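Local coordinates for lipoprotein, putative (Bacillus anthracis, PDB 4NOH), which is of unknown function but is a putative lipoprotein that may bind lipid, at residues Val85-Glu90 with Thr116-Val121. Residues are numbered along the deposited sequence; the frame is centred on the assembly and turned at random.
Sequences VFAKEE and TDMYAV
F86 and Y119 face each other as the hydrogen-bonded pair of a short antiparallel join between strands 84-86 and 118-122, inside the large mixed sheet. F86 N reaches Y119 O at 2.8 Å, almost straight at 175°, while Y119 N returns a 3.0 Å bond to F86 O in that carbonyl's plane. Both aromatic side chains rise from the same face, their CB atoms 4.2 Å apart. With CG beside the backbone N in both (chi1 -63° and -50°), the rings diverge: F86 leans away from the partner strand, and F86 CE2 lies a loose 4.4 Å from V121 CG2, while Y119 runs back along its strand toward T116, whose CG2 sits against one face of the Y119 ring, toward its rim. Strand 107-109 covers this aromatic side, where broad rings suit a buried layer.

On the other face the packing is closer. V85 CG2 lies 4.0 Å from M118 CB, and the small methyl of A87 lets the M118 chain lie close, with A87 CB 3.7 Å from M118 CG; the flexible selenomethionine bends at chi3 beyond it. Past A87 the chains part, and the K88 side chain leads away into solvent. The join thus combines two backbone bonds with apolar contacts on both faces, and a water takes over the next backbone link, between K88 N and D117 O.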
ATOM      1  N   VAL A  85     -10.909  -3.919   6.938  1.00 13.81           N
ATOM      2  CA  VAL A  85     -10.814  -2.873   5.926  1.00 14.19           C
ATOM      3  C   VAL A  85     -10.500  -1.549   6.571  1.00 13.70           C
ATOM      4  O   VAL A  85     -10.991  -1.238   7.657  1.00 15.04           O
ATOM      5  CB  VAL A  85     -12.094  -2.787   5.046  1.00 14.89           C
ATOM      6  CG1 VAL A  85     -13.359  -2.514   5.875  1.00 16.75           C
ATOM      7  CG2 VAL A  85     -11.909  -1.754   3.926  1.00 16.39           C
ATOM      8  N   PHE A  86      -9.625  -0.794   5.911  1.00 13.60           N
ATOM      9  CA  PHE A  86      -9.271   0.556   6.284  1.00 14.02           C
ATOM     10  C   PHE A  86      -9.863   1.501   5.236  1.00 14.19           C
ATOM     11  O   PHE A  86      -9.690   1.286   4.048  1.00 14.42           O
ATOM     12  CB  PHE A  86      -7.768   0.744   6.271  1.00 14.10           C
ATOM     13  CG  PHE A  86      -7.029  -0.110   7.276  1.00 14.11           C
ATOM     14  CD1 PHE A  86      -7.229   0.070   8.635  1.00 15.55           C
ATOM     15  CD2 PHE A  86      -6.063  -1.023   6.854  1.00 14.62           C
ATOM     16  CE1 PHE A  86      -6.495  -0.653   9.555  1.00 15.24           C
ATOM     17  CE2 PHE A  86      -5.335  -1.755   7.785  1.00 14.71           C
ATOM     18  CZ  PHE A  86      -5.573  -1.581   9.125  1.00 15.77           C
ATOM     19  N   ALA A  87     -10.538   2.555   5.679  1.00 15.21           N
ATOM     20  CA  ALA A  87     -11.112   3.545   4.770  1.00 15.49           C
ATOM     21  C   ALA A  87     -11.275   4.885   5.482  1.00 16.92           C
ATOM     22  O   ALA A  87     -11.201   4.964   6.708  1.00 16.18           O
ATOM     23  CB  ALA A  87     -12.439   3.067   4.251  1.00 16.48           C
ATOM     24  N   LYS A  88     -11.517   5.938   4.705  1.00 17.64           N
ATOM     25  CA  LYS A  88     -11.647   7.284   5.253  1.00 21.08           C
ATOM     26  C   LYS A  88     -12.789   7.398   6.253  1.00 21.96           C
ATOM     27  O   LYS A  88     -12.672   8.103   7.254  1.00 25.47           O
ATOM     28  CB  LYS A  88     -11.861   8.268   4.118  1.00 23.54           C
ATOM     29  CG  LYS A  88     -12.051   9.694   4.585  1.00 29.73           C
ATOM     30  CD  LYS A  88     -12.447  10.595   3.434  1.00 32.98           C
ATOM     31  CE  LYS A  88     -12.758  11.996   3.935  1.00 37.05           C
ATOM     32  NZ  LYS A  88     -11.568  12.578   4.613  1.00 37.96           N
ATOM     33  N   GLU A  89     -13.900   6.744   5.935  1.00 21.37           N
ATOM     34  CA  GLU A  89     -15.107   6.771   6.761  1.00 25.21           C
ATOM     35  C   GLU A  89     -15.439   5.342   7.171  1.00 24.31           C
ATOM     36  O   GLU A  89     -14.916   4.396   6.596  1.00 20.61           O
ATOM     37  CB  GLU A  89     -16.288   7.322   5.940  1.00 27.28           C
ATOM     38  CG  GLU A  89     -15.992   8.627   5.203  1.00 31.65           C
ATOM     39  CD  GLU A  89     -17.170   9.155   4.391  1.00 34.57           C
ATOM     40  OE1 GLU A  89     -17.043  10.280   3.833  1.00 41.97           O
ATOM     41  OE2 GLU A  89     -18.228   8.469   4.317  1.00 38.61           O
ATOM     42  N   GLU A  90     -16.320   5.197   8.156  1.00 25.17           N
ATOM     43  CA  GLU A  90     -16.776   3.875   8.587  1.00 26.60           C
ATOM     44  C   GLU A  90     -17.438   3.208   7.394  1.00 26.08           C
ATOM     45  O   GLU A  90     -18.251   3.828   6.710  1.00 29.59           O
ATOM     46  CB  GLU A  90     -17.815   4.036   9.705  1.00 29.44           C
ATOM     47  CG  GLU A  90     -18.437   2.737  10.212  1.00 31.57           C
ATOM     48  CD  GLU A  90     -19.381   2.972  11.376  1.00 35.23           C
ATOM     49  OE1 GLU A  90     -20.164   3.965  11.349  1.00 38.10           O
ATOM     50  OE2 GLU A  90     -19.344   2.151  12.315  1.00 37.92           O
ATOM     51  N   THR A 116      -5.726   3.956  -4.362  1.00 14.55           N
ATOM     52  CA  THR A 116      -6.942   3.256  -4.007  1.00 14.56           C
ATOM     53  C   THR A 116      -7.795   4.135  -3.099  1.00 15.66           C
ATOM     54  O   THR A 116      -7.369   5.210  -2.700  1.00 16.16           O
ATOM     55  CB  THR A 116      -6.556   1.947  -3.279  1.00 14.09           C
ATOM     56  OG1 THR A 116      -7.716   1.138  -3.055  1.00 13.62           O
ATOM     57  CG2 THR A 116      -5.856   2.229  -1.975  1.00 15.03           C
ATOM     58  N   ASP A 117      -9.029   3.702  -2.842  1.00 14.68           N
ATOM     59  CA  ASP A 117      -9.884   4.350  -1.876  1.00 15.40           C
ATOM     60  C   ASP A 117      -9.788   3.664  -0.500  1.00 14.39           C
ATOM     61  O   ASP A 117      -9.722   4.336   0.539  1.00 15.60           O
ATOM     62  CB  ASP A 117     -11.320   4.309  -2.355  1.00 16.55           C
ATOM     63  CG  ASP A 117     -11.515   5.069  -3.608  1.00 18.81           C
ATOM     64  OD1 ASP A 117     -11.390   6.317  -3.549  1.00 21.58           O
ATOM     65  OD2 ASP A 117     -11.903   4.479  -4.629  1.00 18.86           O
HETATM   66  N   MSE A 118      -9.787   2.330  -0.494  1.00 14.73           N
HETATM   67  CA  MSE A 118      -9.777   1.523   0.739  1.00 14.15           C
HETATM   68  C   MSE A 118      -8.669   0.509   0.651  1.00 13.09           C
HETATM   69  O   MSE A 118      -8.119   0.222  -0.433  1.00 13.35           O
HETATM   70  CB  MSE A 118     -11.097   0.758   0.906  1.00 15.88           C
HETATM   71  CG  MSE A 118     -12.240   1.737   0.808  1.00 18.28           C
HETATM   72 SE   MSE A 118     -13.918   0.836   1.229  1.00 24.54          SE
HETATM   73  CE  MSE A 118     -14.096  -0.202  -0.430  1.00 26.71           C
ATOM     74  N   TYR A 119      -8.330  -0.076   1.789  1.00 12.74           N
ATOM     75  CA  TYR A 119      -7.273  -1.075   1.906  1.00 12.02           C
ATOM     76  C   TYR A 119      -7.856  -2.222   2.708  1.00 13.14           C
ATOM     77  O   TYR A 119      -8.481  -2.006   3.723  1.00 15.50           O
ATOM     78  CB  TYR A 119      -6.073  -0.520   2.639  1.00 11.95           C
ATOM     79  CG  TYR A 119      -5.557   0.811   2.130  1.00 11.55           C
ATOM     80  CD1 TYR A 119      -6.173   1.979   2.511  1.00 12.33           C
ATOM     81  CD2 TYR A 119      -4.458   0.899   1.270  1.00 11.57           C
ATOM     82  CE1 TYR A 119      -5.731   3.190   2.088  1.00 12.97           C
ATOM     83  CE2 TYR A 119      -3.994   2.142   0.841  1.00 11.92           C
ATOM     84  CZ  TYR A 119      -4.653   3.275   1.252  1.00 12.41           C
ATOM     85  OH  TYR A 119      -4.231   4.507   0.864  1.00 13.62           O
ATOM     86  N   ALA A 120      -7.672  -3.438   2.266  1.00 11.81           N
ATOM     87  CA  ALA A 120      -8.218  -4.593   3.002  1.00 11.99           C
ATOM     88  C   ALA A 120      -7.117  -5.579   3.301  1.00 12.78           C
ATOM     89  O   ALA A 120      -6.190  -5.730   2.513  1.00 12.24           O
ATOM     90  CB  ALA A 120      -9.330  -5.263   2.227  1.00 13.67           C
ATOM     91  N   VAL A 121      -7.209  -6.244   4.453  1.00 11.55           N
ATOM     92  CA  VAL A 121      -6.254  -7.270   4.795  1.00 12.01           C
ATOM     93  C   VAL A 121      -7.048  -8.507   5.138  1.00 11.56           C
ATOM     94  O   VAL A 121      -7.923  -8.465   6.004  1.00 11.86           O
ATOM     95  CB  VAL A 121      -5.322  -6.859   5.938  1.00 12.49           C
ATOM     96  CG1 VAL A 121      -4.265  -7.927   6.186  1.00 13.56           C
ATOM     97  CG2 VAL A 121      -4.664  -5.504   5.655  1.00 12.83           C
TER
HETATM   98  O   HOH W   1     -11.823   5.702   1.799  1.00 19.00           O